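Local coordinates for protein tail component (PDB 5LY8) that probably binds host cell-surface carbohydrate through this second carbohydrate-binding module of the evolved distal tail protein, helping the phage recognise Lactobacillus casei, at residues Val171-Leu183 and Ile193-Pro205. Numbering follows the deposited sequence.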
ATOM      1  N   VAL A 171       1.209   3.542   6.426  1.00 10.86           N
ATOM      2  CA  VAL A 171       1.564   2.494   7.363  1.00 10.09           C
ATOM      3  C   VAL A 171       0.411   1.561   7.622  1.00 11.23           C
ATOM      4  O   VAL A 171      -0.736   2.002   7.800  1.00 11.11           O
ATOM      5  CB  VAL A 171       1.998   3.141   8.712  1.00 12.55           C
ATOM      6  CG1 VAL A 171       2.491   2.083   9.697  1.00 13.68           C
ATOM      7  CG2 VAL A 171       3.053   4.232   8.507  1.00 13.12           C
ATOM      8  N   ILE A 172       0.710   0.255   7.683  1.00 10.41           N
ATOM      9  CA  ILE A 172      -0.223  -0.736   8.192  1.00 10.00           C
ATOM     10  C   ILE A 172       0.446  -1.370   9.415  1.00 12.34           C
ATOM     11  O   ILE A 172       1.593  -1.829   9.321  1.00 11.35           O
ATOM     12  CB  ILE A 172      -0.591  -1.840   7.181  1.00 11.05           C
ATOM     13  CG1 ILE A 172      -1.045  -1.244   5.849  1.00 11.43           C
ATOM     14  CG2 ILE A 172      -1.690  -2.730   7.789  1.00 11.37           C
ATOM     15  CD1 ILE A 172      -1.388  -2.309   4.841  1.00 11.29           C
ATOM     16  N   THR A 173      -0.233  -1.381  10.556  0.50 12.20           N
ATOM     17  CA  THR A 173       0.296  -2.005  11.769  0.50 12.11           C
ATOM     18  C   THR A 173      -0.741  -2.992  12.303  0.50 13.85           C
ATOM     19  O   THR A 173      -1.940  -2.744  12.192  0.50 15.48           O
ATOM     20  CB  THR A 173       0.652  -0.951  12.848  0.50 16.90           C
ATOM     21  OG1 THR A 173       1.431   0.091  12.274  0.50 20.83           O
ATOM     22  CG2 THR A 173       1.444  -1.533  14.004  0.50 15.42           C
ATOM     23  N   LYS A 174      -0.268  -4.106  12.887  1.00 12.00           N
ATOM     24  CA  LYS A 174      -1.116  -5.092  13.541  1.00 12.63           C
ATOM     25  C   LYS A 174      -0.637  -5.199  14.974  1.00 14.73           C
ATOM     26  O   LYS A 174       0.555  -5.391  15.222  1.00 13.59           O
ATOM     27  CB  LYS A 174      -0.980  -6.447  12.852  1.00 13.94           C
ATOM     28  CG  LYS A 174      -1.724  -7.568  13.552  1.00 13.99           C
ATOM     29  CD  LYS A 174      -1.536  -8.882  12.852  1.00 14.34           C
ATOM     30  CE  LYS A 174      -2.423  -9.936  13.442  1.00 16.68           C
ATOM     31  NZ  LYS A 174      -2.282 -11.218  12.699  1.00 17.12           N
ATOM     32  N   MET A 175      -1.587  -5.073  15.922  1.00 14.11           N
ATOM     33  CA  MET A 175      -1.344  -5.189  17.357  0.50 15.03           C
ATOM     34  C   MET A 175      -2.469  -6.095  17.849  1.00 20.56           C
ATOM     35  O   MET A 175      -3.588  -5.607  18.078  1.00 19.47           O
ATOM     36  CB  MET A 175      -1.355  -3.800  18.028  0.50 16.75           C
ATOM     37  CG  MET A 175      -0.263  -2.851  17.518  0.50 19.28           C
ATOM     38  SD  MET A 175       1.421  -3.490  17.753  0.50 23.06           S
ATOM     39  CE  MET A 175       1.660  -3.167  19.467  0.50 22.31           C
ATOM     40  N   GLY A 176      -2.206  -7.414  17.804  1.00 19.93           N
ATOM     41  CA  GLY A 176      -3.169  -8.476  18.109  1.00 20.30           C
ATOM     42  C   GLY A 176      -4.300  -8.374  17.099  1.00 18.27           C
ATOM     43  O   GLY A 176      -4.078  -8.419  15.888  1.00 20.96           O
ATOM     44  N   ASP A 177      -5.552  -8.191  17.592  1.00 18.84           N
ATOM     45  CA  ASP A 177      -6.728  -8.029  16.725  1.00 15.77           C
ATOM     46  C   ASP A 177      -6.909  -6.624  16.143  1.00 15.17           C
ATOM     47  O   ASP A 177      -7.771  -6.440  15.268  1.00 15.34           O
ATOM     48  CB  ASP A 177      -8.013  -8.402  17.486  1.00 16.13           C
ATOM     49  CG  ASP A 177      -8.144  -9.851  17.883  1.00 18.24           C
ATOM     50  OD1 ASP A 177      -7.749 -10.727  17.087  1.00 19.05           O
ATOM     51  OD2 ASP A 177      -8.747 -10.122  18.951  1.00 19.84           O
ATOM     52  N   GLN A 178      -6.093  -5.646  16.563  1.00 14.19           N
ATOM     53  CA  GLN A 178      -6.244  -4.283  16.086  1.00 14.34           C
ATOM     54  C   GLN A 178      -5.425  -4.047  14.841  1.00 14.96           C
ATOM     55  O   GLN A 178      -4.198  -4.222  14.865  1.00 15.73           O
ATOM     56  CB  GLN A 178      -5.854  -3.236  17.153  1.00 15.51           C
ATOM     57  CG  GLN A 178      -6.830  -3.172  18.325  1.00 15.97           C
ATOM     58  CD  GLN A 178      -6.645  -1.963  19.203  1.00 15.87           C
ATOM     59  OE1 GLN A 178      -5.834  -1.059  18.948  1.00 17.85           O
ATOM     60  NE2 GLN A 178      -7.412  -1.936  20.280  1.00 18.52           N
ATOM     61  N   LEU A 179      -6.095  -3.617  13.788  1.00 12.55           N
ATOM     62  CA  LEU A 179      -5.459  -3.312  12.528  1.00 12.75           C
ATOM     63  C   LEU A 179      -5.522  -1.793  12.358  1.00 14.44           C
ATOM     64  O   LEU A 179      -6.620  -1.209  12.379  1.00 13.52           O
ATOM     65  CB  LEU A 179      -6.240  -4.030  11.412  1.00 13.06           C
ATOM     66  CG  LEU A 179      -5.770  -3.796   9.970  1.00 16.81           C
ATOM     67  CD1 LEU A 179      -4.315  -4.216   9.772  1.00 16.82           C
ATOM     68  CD2 LEU A 179      -6.633  -4.543   9.014  1.00 17.66           C
ATOM     69  N   THR A 180      -4.349  -1.147  12.187  1.00 12.86           N
ATOM     70  CA  THR A 180      -4.297   0.292  12.001  1.00 12.97           C
ATOM     71  C   THR A 180      -3.729   0.628  10.630  1.00 14.80           C
ATOM     72  O   THR A 180      -2.740   0.020  10.161  1.00 14.76           O
ATOM     73  CB  THR A 180      -3.444   0.924  13.099  1.00 15.40           C
ATOM     74  OG1 THR A 180      -4.045   0.654  14.361  1.00 14.66           O
ATOM     75  CG2 THR A 180      -3.266   2.451  12.950  1.00 15.17           C
ATOM     76  N   PHE A 181      -4.339   1.640  10.008  1.00 12.14           N
ATOM     77  CA  PHE A 181      -3.855   2.232   8.783  1.00 11.10           C
ATOM     78  C   PHE A 181      -3.540   3.683   9.082  1.00 12.04           C
ATOM     79  O   PHE A 181      -4.380   4.388   9.688  1.00 12.27           O
ATOM     80  CB  PHE A 181      -4.950   2.192   7.733  1.00 12.24           C
ATOM     81  CG  PHE A 181      -5.367   0.822   7.279  1.00 12.29           C
ATOM     82  CD1 PHE A 181      -6.298   0.083   8.004  1.00 13.65           C
ATOM     83  CD2 PHE A 181      -4.840   0.276   6.127  1.00 12.36           C
ATOM     84  CE1 PHE A 181      -6.677  -1.186   7.570  1.00 14.31           C
ATOM     85  CE2 PHE A 181      -5.222  -0.990   5.698  1.00 13.00           C
ATOM     86  CZ  PHE A 181      -6.138  -1.711   6.415  1.00 12.82           C
ATOM     87  N   ARG A 182      -2.367   4.163   8.657  1.00 11.30           N
ATOM     88  CA  ARG A 182      -2.026   5.562   8.855  1.00 10.75           C
ATOM     89  C   ARG A 182      -1.531   6.168   7.563  1.00 12.25           C
ATOM     90  O   ARG A 182      -0.920   5.501   6.729  1.00 12.02           O
ATOM     91  CB  ARG A 182      -0.902   5.752   9.870  1.00 12.67           C
ATOM     92  CG  ARG A 182      -1.176   5.086  11.219  1.00 15.06           C
ATOM     93  CD  ARG A 182      -0.419   5.703  12.383  1.00 18.75           C
ATOM     94  NE  ARG A 182       0.980   5.959  12.038  1.00 18.31           N
ATOM     95  CZ  ARG A 182       1.990   5.144  12.323  1.00 20.32           C
ATOM     96  NH1 ARG A 182       1.771   3.998  12.966  1.00 20.02           N
ATOM     97  NH2 ARG A 182       3.224   5.455  11.951  1.00 19.83           N
ATOM     98  N   LEU A 183      -1.756   7.471   7.442  1.00 12.09           N
ATOM     99  CA  LEU A 183      -1.158   8.277   6.395  1.00 11.80           C
ATOM    100  C   LEU A 183      -0.548   9.464   7.135  1.00 13.11           C
ATOM    101  O   LEU A 183      -1.189  10.500   7.345  1.00 13.26           O
ATOM    102  CB  LEU A 183      -2.158   8.695   5.308  1.00 12.68           C
ATOM    103  CG  LEU A 183      -1.552   9.292   4.073  1.00 17.09           C
ATOM    104  CD1 LEU A 183      -0.901   8.215   3.214  1.00 17.90           C
ATOM    105  CD2 LEU A 183      -2.623  10.047   3.281  1.00 18.91           C
ATOM    106  N   ILE A 193      -5.392   8.470  10.563  1.00 15.77           N
ATOM    107  CA  ILE A 193      -5.242   7.283  11.426  1.00 15.79           C
ATOM    108  C   ILE A 193      -6.582   6.607  11.601  1.00 15.82           C
ATOM    109  O   ILE A 193      -7.557   7.244  12.027  1.00 15.26           O
ATOM    110  CB  ILE A 193      -4.499   7.517  12.768  1.00 19.84           C
ATOM    111  CG1 ILE A 193      -4.556   6.252  13.693  1.00 20.24           C
ATOM    112  CG2 ILE A 193      -4.971   8.790  13.456  1.00 23.72           C
ATOM    113  CD1 ILE A 193      -3.493   6.132  14.753  1.00 29.64           C
ATOM    114  N   GLU A 194      -6.644   5.321  11.281  1.00 12.59           N
ATOM    115  CA  GLU A 194      -7.846   4.526  11.472  1.00 11.83           C
ATOM    116  C   GLU A 194      -7.455   3.196  12.056  1.00 14.01           C
ATOM    117  O   GLU A 194      -6.655   2.469  11.431  1.00 13.85           O
ATOM    118  CB  GLU A 194      -8.566   4.312  10.128  1.00 12.64           C
ATOM    119  CG  GLU A 194      -9.158   5.571   9.514  1.00 13.63           C
ATOM    120  CD  GLU A 194     -10.359   6.188  10.190  1.00 16.25           C
ATOM    121  OE1 GLU A 194     -10.950   5.572  11.100  1.00 15.10           O
ATOM    122  OE2 GLU A 194     -10.777   7.272   9.721  1.00 20.53           O
ATOM    123  N   THR A 195      -8.025   2.842  13.203  1.00 12.91           N
ATOM    124  CA  THR A 195      -7.789   1.553  13.820  1.00 12.75           C
ATOM    125  C   THR A 195      -9.101   0.827  13.918  1.00 14.67           C
ATOM    126  O   THR A 195     -10.109   1.432  14.288  1.00 13.23           O
ATOM    127  CB  THR A 195      -7.204   1.755  15.224  1.00 14.33           C
ATOM    128  OG1 THR A 195      -5.969   2.475  15.116  1.00 16.32           O
ATOM    129  CG2 THR A 195      -6.986   0.430  15.963  1.00 15.46           C
ATOM    130  N   ARG A 196      -9.119  -0.486  13.634  1.00 13.88           N
ATOM    131  CA  ARG A 196     -10.324  -1.289  13.860  1.00 13.85           C
ATOM    132  C   ARG A 196      -9.946  -2.564  14.561  1.00 14.83           C
ATOM    133  O   ARG A 196      -8.919  -3.174  14.233  1.00 14.10           O
ATOM    134  CB  ARG A 196     -11.097  -1.626  12.567  1.00 14.56           C
ATOM    135  CG  ARG A 196     -11.574  -0.401  11.770  1.00 14.31           C
ATOM    136  CD  ARG A 196     -12.680   0.356  12.526  1.00 14.91           C
ATOM    137  NE  ARG A 196     -13.188   1.468  11.716  1.00 13.50           N
ATOM    138  CZ  ARG A 196     -12.616   2.662  11.582  1.00 13.41           C
ATOM    139  NH1 ARG A 196     -11.502   2.960  12.254  1.00 13.71           N
ATOM    140  NH2 ARG A 196     -13.142   3.565  10.764  1.00 15.46           N
ATOM    141  N   THR A 197     -10.766  -2.994  15.508  1.00 16.24           N
ATOM    142  CA  THR A 197     -10.536  -4.283  16.147  1.00 14.91           C
ATOM    143  C   THR A 197     -11.258  -5.251  15.253  1.00 17.14           C
ATOM    144  O   THR A 197     -12.493  -5.167  15.142  1.00 19.89           O
ATOM    145  CB  THR A 197     -11.090  -4.304  17.557  1.00 17.29           C
ATOM    146  OG1 THR A 197     -10.408  -3.304  18.312  1.00 19.02           O
ATOM    147  CG2 THR A 197     -10.929  -5.697  18.221  1.00 17.61           C
ATOM    148  N   VAL A 198     -10.510  -6.140  14.591  1.00 15.39           N
ATOM    149  CA  VAL A 198     -11.072  -7.094  13.646  1.00 14.25           C
ATOM    150  C   VAL A 198     -11.120  -8.473  14.300  1.00 17.60           C
ATOM    151  O   VAL A 198     -10.078  -9.029  14.690  1.00 16.81           O
ATOM    152  CB  VAL A 198     -10.239  -7.105  12.341  1.00 15.73           C
ATOM    153  CG1 VAL A 198     -10.789  -8.129  11.342  1.00 16.75           C
ATOM    154  CG2 VAL A 198     -10.187  -5.711  11.688  1.00 14.82           C
ATOM    155  N   SER A 199     -12.331  -9.015  14.448  1.00 16.15           N
ATOM    156  CA  SER A 199     -12.533 -10.299  15.092  1.00 16.36           C
ATOM    157  C   SER A 199     -11.623 -11.400  14.500  1.00 16.52           C
ATOM    158  O   SER A 199     -11.660 -11.643  13.290  1.00 16.76           O
ATOM    159  CB  SER A 199     -13.999 -10.698  14.939  1.00 19.71           C
ATOM    160  OG  SER A 199     -14.342 -11.774  15.794  1.00 33.77           O
ATOM    161  N   GLY A 200     -10.848 -12.054  15.367  1.00 16.59           N
ATOM    162  CA  GLY A 200      -9.963 -13.164  15.001  1.00 17.32           C
ATOM    163  C   GLY A 200      -8.727 -12.789  14.217  1.00 18.77           C
ATOM    164  O   GLY A 200      -7.967 -13.678  13.821  1.00 17.32           O
ATOM    165  N   PHE A 201      -8.506 -11.494  13.983  1.00 15.73           N
ATOM    166  CA  PHE A 201      -7.385 -11.076  13.166  1.00 14.63           C
ATOM    167  C   PHE A 201      -6.033 -11.500  13.745  1.00 16.84           C
ATOM    168  O   PHE A 201      -5.121 -11.812  12.989  1.00 15.40           O
ATOM    169  CB  PHE A 201      -7.464  -9.571  12.918  1.00 16.02           C
ATOM    170  CG  PHE A 201      -6.512  -9.083  11.866  1.00 16.90           C
ATOM    171  CD1 PHE A 201      -6.694  -9.426  10.528  1.00 21.22           C
ATOM    172  CD2 PHE A 201      -5.499  -8.189  12.187  1.00 18.23           C
ATOM    173  CE1 PHE A 201      -5.830  -8.938   9.545  1.00 23.06           C
ATOM    174  CE2 PHE A 201      -4.614  -7.731  11.208  1.00 21.14           C
ATOM    175  CZ  PHE A 201      -4.778  -8.123   9.899  1.00 21.49           C
ATOM    176  N   SER A 202      -5.936 -11.607  15.069  1.00 15.69           N
ATOM    177  CA  SER A 202      -4.706 -12.050  15.716  1.00 15.52           C
ATOM    178  C   SER A 202      -4.324 -13.490  15.335  1.00 19.65           C
ATOM    179  O   SER A 202      -3.207 -13.891  15.645  1.00 23.47           O
ATOM    180  CB  SER A 202      -4.825 -11.933  17.233  1.00 16.40           C
ATOM    181  OG  SER A 202      -5.933 -12.667  17.725  1.00 23.21           O
ATOM    182  N   SER A 203      -5.225 -14.277  14.707  1.00 15.89           N
ATOM    183  CA  SER A 203      -4.935 -15.643  14.264  1.00 15.89           C
ATOM    184  C   SER A 203      -4.684 -15.740  12.753  1.00 16.17           C
ATOM    185  O   SER A 203      -4.417 -16.845  12.256  1.00 16.20           O
ATOM    186  CB  SER A 203      -6.075 -16.580  14.652  1.00 18.21           C
ATOM    187  OG  SER A 203      -6.155 -16.656  16.069  1.00 26.10           O
ATOM    188  N   VAL A 204      -4.790 -14.626  12.036  1.00 13.59           N
ATOM    189  CA  VAL A 204      -4.679 -14.614  10.582  1.00 12.69           C
ATOM    190  C   VAL A 204      -3.233 -14.331  10.165  1.00 14.17           C
ATOM    191  O   VAL A 204      -2.672 -13.313  10.572  1.00 13.32           O
ATOM    192  CB  VAL A 204      -5.661 -13.581   9.969  1.00 14.73           C
ATOM    193  CG1 VAL A 204      -5.482 -13.492   8.445  1.00 14.74           C
ATOM    194  CG2 VAL A 204      -7.108 -13.930  10.332  1.00 15.11           C
ATOM    195  N   PRO A 205      -2.614 -15.227   9.375  1.00 12.42           N
ATOM    196  CA  PRO A 205      -1.213 -15.023   8.998  1.00 12.93           C
ATOM    197  C   PRO A 205      -1.019 -14.150   7.780  1.00 13.89           C
ATOM    198  O   PRO A 205      -1.963 -13.886   7.015  1.00 13.28           O
ATOM    199  CB  PRO A 205      -0.720 -16.443   8.708  1.00 14.04           C
ATOM    200  CG  PRO A 205      -1.949 -17.220   8.367  1.00 17.96           C
ATOM    201  CD  PRO A 205      -3.126 -16.539   8.924  1.00 14.04           C
TER
HETATM  202  O   HOH W   1      -1.688 -10.838   9.995  1.00 20.34           O
HETATM  203  O   HOH W   2     -10.788 -11.763  18.187  1.00 18.37           O
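Leu-179 and Phe-181 exchange paired backbone hydrogen bonds with Arg-196 and Glu-194, zipping strands 178-183 and 193-197 together antiparallel at 164°. One further bond, Val-198 N to Asp-177 O at 2.8 Å, carries the ladder past the end of the second strand.

Beyond the strands, polar side chains take over. Asp-177 OD1 accepts twice from Ser-202: Ser-202 N arrives nearly along the carboxylate C-O axis at 2.9 Å, while Ser-202 OG, 2.7 Å from that same OD1, comes from above the carboxylate plane. OD1 is thereby tied to the 3-10 segment 201-203, and a water links Asp-177 OD2 to Gly-200 N in the type II turn 198-201. Within the strands, on the sheet face shared with Gln-178 and Arg-182, Thr-180 OG1 and Thr-195 OG1 hydrogen-bond at 2.8 Å across a non-hydrogen-bonded pair.

Lys-174 supplies the cation. With CG anti to the backbone N (chi1 174°) and the chain extended beyond it, CG and CD pass Phe-201 CE2, and NZ ends over the ring face, 4.7 Å from the centroid, in a cation-pi contact. NZ also donates to Phe-201 O at 2.9 Å and to Thr-91 O; Val-204 N reaches Phe-201 O from the opposite face of the carbonyl plane.

Apolar contact completes the join: Leu-179 CD1 lies 3.8 Å from Phe-201 CE2, and the Phe-201 side chain also touches Val-123 of strand 121-130 in the other sheet. This is a beta hairpin at the border of an antiparallel sheet, with 191-197 outermost, in a concanavalin-clan beta-sandwich away from both magnesium sites.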